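Local coordinates for beta-galactosidase (Bacillus circulans, PDB 4MAD), which probably hydrolyses terminal non-reducing beta-D-galactose residues of beta-D-galactosides, as a retaining glycosidase of family 35, at residues T43-R51 and L559-Q567. Numbering follows the deposited sequence.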
loop_
_atom_site.group_PDB
_atom_site.type_symbol
_atom_site.label_atom_id
_atom_site.label_comp_id
_atom_site.label_asym_id
_atom_site.label_seq_id
_atom_site.Cartn_x
_atom_site.Cartn_y
_atom_site.Cartn_z
ATOM N N THR A 43 4.379 7.445 -5.713
ATOM C CA THR A 43 5.157 8.663 -5.827
ATOM C C THR A 43 4.263 9.777 -6.380
ATOM O O THR A 43 3.492 9.527 -7.198
ATOM C CB THR A 43 6.384 8.420 -6.700
ATOM O OG1 THR A 43 7.248 7.518 -6.028
ATOM C CG2 THR A 43 7.074 9.711 -7.019
ATOM N N VAL A 44 4.392 10.986 -5.901
ATOM C CA VAL A 44 3.536 12.052 -6.433
ATOM C C VAL A 44 3.847 12.276 -7.912
ATOM O O VAL A 44 4.965 12.168 -8.296
ATOM C CB VAL A 44 3.713 13.410 -5.689
ATOM C CG1 VAL A 44 3.155 13.324 -4.303
ATOM C CG2 VAL A 44 5.159 13.822 -5.681
ATOM N N PRO A 45 2.861 12.653 -8.717
ATOM C CA PRO A 45 3.052 12.716 -10.161
ATOM C C PRO A 45 4.118 13.690 -10.639
ATOM O O PRO A 45 4.770 13.461 -11.609
ATOM C CB PRO A 45 1.684 13.115 -10.693
ATOM C CG PRO A 45 0.856 13.290 -9.597
ATOM C CD PRO A 45 1.457 12.795 -8.376
ATOM N N GLU A 46 4.331 14.739 -9.886
ATOM C CA GLU A 46 5.300 15.761 -10.236
ATOM C C GLU A 46 6.689 15.146 -10.372
ATOM O O GLU A 46 7.494 15.630 -11.086
ATOM C CB GLU A 46 5.289 16.846 -9.181
ATOM C CG GLU A 46 4.050 17.660 -9.244
ATOM C CD GLU A 46 2.879 17.098 -8.478
ATOM O OE1 GLU A 46 3.032 16.156 -7.746
ATOM O OE2 GLU A 46 1.821 17.689 -8.592
ATOM N N TYR A 47 6.891 14.063 -9.615
ATOM C CA TYR A 47 8.155 13.360 -9.533
ATOM C C TYR A 47 8.317 12.091 -10.400
ATOM O O TYR A 47 9.368 11.517 -10.450
ATOM C CB TYR A 47 8.499 13.072 -8.071
ATOM C CG TYR A 47 8.868 14.253 -7.201
ATOM C CD1 TYR A 47 9.413 15.399 -7.734
ATOM C CD2 TYR A 47 8.742 14.190 -5.842
ATOM C CE1 TYR A 47 9.764 16.430 -6.951
ATOM C CE2 TYR A 47 9.109 15.221 -5.056
ATOM C CZ TYR A 47 9.608 16.354 -5.607
ATOM O OH TYR A 47 10.019 17.412 -4.859
ATOM N N TRP A 48 7.286 11.722 -11.135
ATOM C CA TRP A 48 7.379 10.504 -11.892
ATOM C C TRP A 48 8.537 10.568 -12.902
ATOM O O TRP A 48 9.283 9.654 -13.051
ATOM C CB TRP A 48 6.056 10.200 -12.601
ATOM C CG TRP A 48 4.950 9.741 -11.760
ATOM C CD1 TRP A 48 5.016 9.209 -10.509
ATOM C CD2 TRP A 48 3.569 9.729 -12.105
ATOM N NE1 TRP A 48 3.797 8.877 -10.066
ATOM C CE2 TRP A 48 2.876 9.186 -11.023
ATOM C CE3 TRP A 48 2.852 10.103 -13.233
ATOM C CZ2 TRP A 48 1.503 9.031 -11.030
ATOM C CZ3 TRP A 48 1.515 9.957 -13.233
ATOM C CH2 TRP A 48 0.841 9.427 -12.146
ATOM N N GLU A 49 8.687 11.681 -13.578
ATOM C CA GLU A 49 9.761 11.764 -14.550
ATOM C C GLU A 49 11.118 11.633 -13.896
ATOM O O GLU A 49 11.981 10.999 -14.393
ATOM C CB GLU A 49 9.683 13.056 -15.337
ATOM C CG GLU A 49 10.770 13.155 -16.404
ATOM C CD GLU A 49 10.448 14.127 -17.509
ATOM O OE1 GLU A 49 9.607 14.964 -17.385
ATOM O OE2 GLU A 49 11.080 14.058 -18.523
ATOM N N ASP A 50 11.271 12.230 -12.749
ATOM C CA ASP A 50 12.549 12.200 -12.091
ATOM C C ASP A 50 12.930 10.764 -11.800
ATOM O O ASP A 50 14.010 10.352 -12.079
ATOM C CB ASP A 50 12.474 12.944 -10.772
ATOM C CG ASP A 50 13.774 12.878 -9.990
ATOM O OD1 ASP A 50 14.707 13.558 -10.364
ATOM O OD2 ASP A 50 13.875 12.124 -9.028
ATOM N N ARG A 51 12.006 10.007 -11.215
ATOM C CA ARG A 51 12.337 8.655 -10.870
ATOM C C ARG A 51 12.597 7.792 -12.071
ATOM O O ARG A 51 13.483 7.028 -12.070
ATOM C CB ARG A 51 11.293 8.044 -9.968
ATOM C CG ARG A 51 10.778 8.979 -8.919
ATOM C CD ARG A 51 11.697 9.150 -7.739
ATOM N NE ARG A 51 11.031 9.709 -6.579
ATOM C CZ ARG A 51 11.090 10.980 -6.224
ATOM N NH1 ARG A 51 11.779 11.828 -6.923
ATOM N NH2 ARG A 51 10.450 11.416 -5.171
ATOM N N LEU A 559 8.023 11.272 8.651
ATOM C CA LEU A 559 7.158 11.195 7.513
ATOM C C LEU A 559 7.691 12.113 6.415
ATOM O O LEU A 559 7.872 13.218 6.656
ATOM C CB LEU A 559 5.708 11.603 7.831
ATOM C CG LEU A 559 4.796 10.636 8.566
ATOM C CD1 LEU A 559 3.443 11.200 8.986
ATOM C CD2 LEU A 559 4.666 9.362 7.867
ATOM N N TYR A 560 7.840 11.580 5.225
ATOM C CA TYR A 560 8.269 12.321 4.065
ATOM C C TYR A 560 7.183 13.234 3.593
ATOM O O TYR A 560 6.093 12.846 3.428
ATOM C CB TYR A 560 8.725 11.361 2.978
ATOM C CG TYR A 560 8.885 11.830 1.556
ATOM C CD1 TYR A 560 9.703 12.857 1.222
ATOM C CD2 TYR A 560 8.248 11.185 0.560
ATOM C CE1 TYR A 560 9.844 13.230 -0.038
ATOM C CE2 TYR A 560 8.364 11.556 -0.703
ATOM C CZ TYR A 560 9.183 12.586 -1.007
ATOM O OH TYR A 560 9.291 12.944 -2.283
ATOM N N VAL A 561 7.582 14.465 3.370
ATOM C CA VAL A 561 6.771 15.468 2.778
ATOM C C VAL A 561 7.309 15.883 1.405
ATOM O O VAL A 561 8.224 16.608 1.326
ATOM C CB VAL A 561 6.768 16.709 3.654
ATOM C CG1 VAL A 561 5.835 17.724 3.123
ATOM C CG2 VAL A 561 6.496 16.391 5.059
ATOM N N PRO A 562 6.695 15.443 0.344
ATOM C CA PRO A 562 7.085 15.879 -0.975
ATOM C C PRO A 562 6.867 17.379 -1.165
ATOM O O PRO A 562 5.888 17.890 -0.750
ATOM C CB PRO A 562 6.133 15.108 -1.888
ATOM C CG PRO A 562 5.677 14.023 -1.119
ATOM C CD PRO A 562 5.633 14.454 0.268
ATOM N N ALA A 563 7.743 18.027 -1.902
ATOM C CA ALA A 563 7.616 19.454 -2.045
ATOM C C ALA A 563 6.259 19.896 -2.599
ATOM O O ALA A 563 5.771 20.923 -2.218
ATOM C CB ALA A 563 8.688 19.966 -2.888
ATOM N N PRO A 564 5.661 19.130 -3.486
ATOM C CA PRO A 564 4.404 19.549 -4.117
ATOM C C PRO A 564 3.248 19.728 -3.159
ATOM O O PRO A 564 2.318 20.382 -3.479
ATOM C CB PRO A 564 4.132 18.437 -5.074
ATOM C CG PRO A 564 5.483 18.040 -5.517
ATOM C CD PRO A 564 6.293 18.071 -4.272
ATOM N N PHE A 565 3.326 19.064 -2.023
ATOM C CA PHE A 565 2.392 19.202 -0.955
ATOM C C PHE A 565 2.447 20.610 -0.298
ATOM O O PHE A 565 1.523 21.037 0.297
ATOM C CB PHE A 565 2.627 18.109 0.064
ATOM C CG PHE A 565 2.147 16.726 -0.363
ATOM C CD1 PHE A 565 1.595 16.492 -1.585
ATOM C CD2 PHE A 565 2.266 15.667 0.491
ATOM C CE1 PHE A 565 1.189 15.257 -1.928
ATOM C CE2 PHE A 565 1.847 14.465 0.153
ATOM C CZ PHE A 565 1.323 14.247 -1.063
ATOM N N LEU A 566 3.612 21.223 -0.346
ATOM C CA LEU A 566 3.903 22.551 0.165
ATOM C C LEU A 566 3.658 23.719 -0.824
ATOM O O LEU A 566 3.565 23.525 -1.997
ATOM C CB LEU A 566 5.346 22.630 0.643
ATOM C CG LEU A 566 5.796 21.747 1.810
ATOM C CD1 LEU A 566 7.257 21.756 2.089
ATOM C CD2 LEU A 566 5.029 22.079 2.999
ATOM N N GLN A 567 3.533 24.904 -0.258
ATOM C CA GLN A 567 3.410 26.121 -1.014
ATOM C C GLN A 567 4.157 27.246 -0.346
ATOM O O GLN A 567 4.412 27.229 0.831
ATOM C CB GLN A 567 1.968 26.505 -1.232
ATOM C CG GLN A 567 1.240 26.940 -0.013
ATOM C CD GLN A 567 -0.252 26.944 -0.246
ATOM O OE1 GLN A 567 -0.815 25.941 -0.615
ATOM N NE2 GLN A 567 -0.873 28.056 -0.062
#
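Val-44 packs against Pro-562, Pro-564 and Phe-565. Val-44 CG1 lies anti to the carbonyl carbon (chi1 -70°) and reaches Phe-565 CE1 at 3.6 Å. Val-44 CG1 is also 4.1 Å from Pro-562 CG. That proline carbon covers one face of the Phe-565 ring, and His-545 stacks on the ring as well. Val-44 CG2 faces the two prolines.

Glu-46 runs alongside Pro-564 in the opposite direction. A bend at chi2 (86°) turns the carboxylate along the CB-CG edge of Pro-564, and Glu-46 OE1 comes within 3.7 Å of Pro-564 CB. This is van der Waals contact at the exposed margin.

The Tyr-47 side chain lies aslant to Pro-564, with Tyr-47 CZ 4.0 Å from Pro-564 CD. Tyr-560 OH sits at the edge of the Tyr-47 ring, near its plane, 3.6 Å from Tyr-47 CE2. Tyr-47 OH lies 3.5 Å from Ala-563 CB. Asp-527 OD1 is hydrogen-bonded to both this hydroxyl and the Ala-563 backbone N, so one carboxylate oxygen ties the two segments together. A phenylalanine here would probably leave Asp-527 without its partner from the 43-51 segment and give up the hydroxyl's contact with Ala-563.

Arg-51 lays one guanidinium face over Tyr-47 CB. Arg-51 NH1 forms a salt bridge with Asp-50 OD2 (3.0 Å). At the guanidinium edge, Arg-51 NH2 approaches Tyr-560 OH at 3.5 Å.

The arrangement is a mainly apolar interdomain packing, away from the catalytic site. It joins the loop into helix 48-58 of the (beta/alpha)8 barrel domain, and that helix's first turn, to the end of edge strand 558-561 and the following 3-10 segment of the galactose-binding-like beta domain.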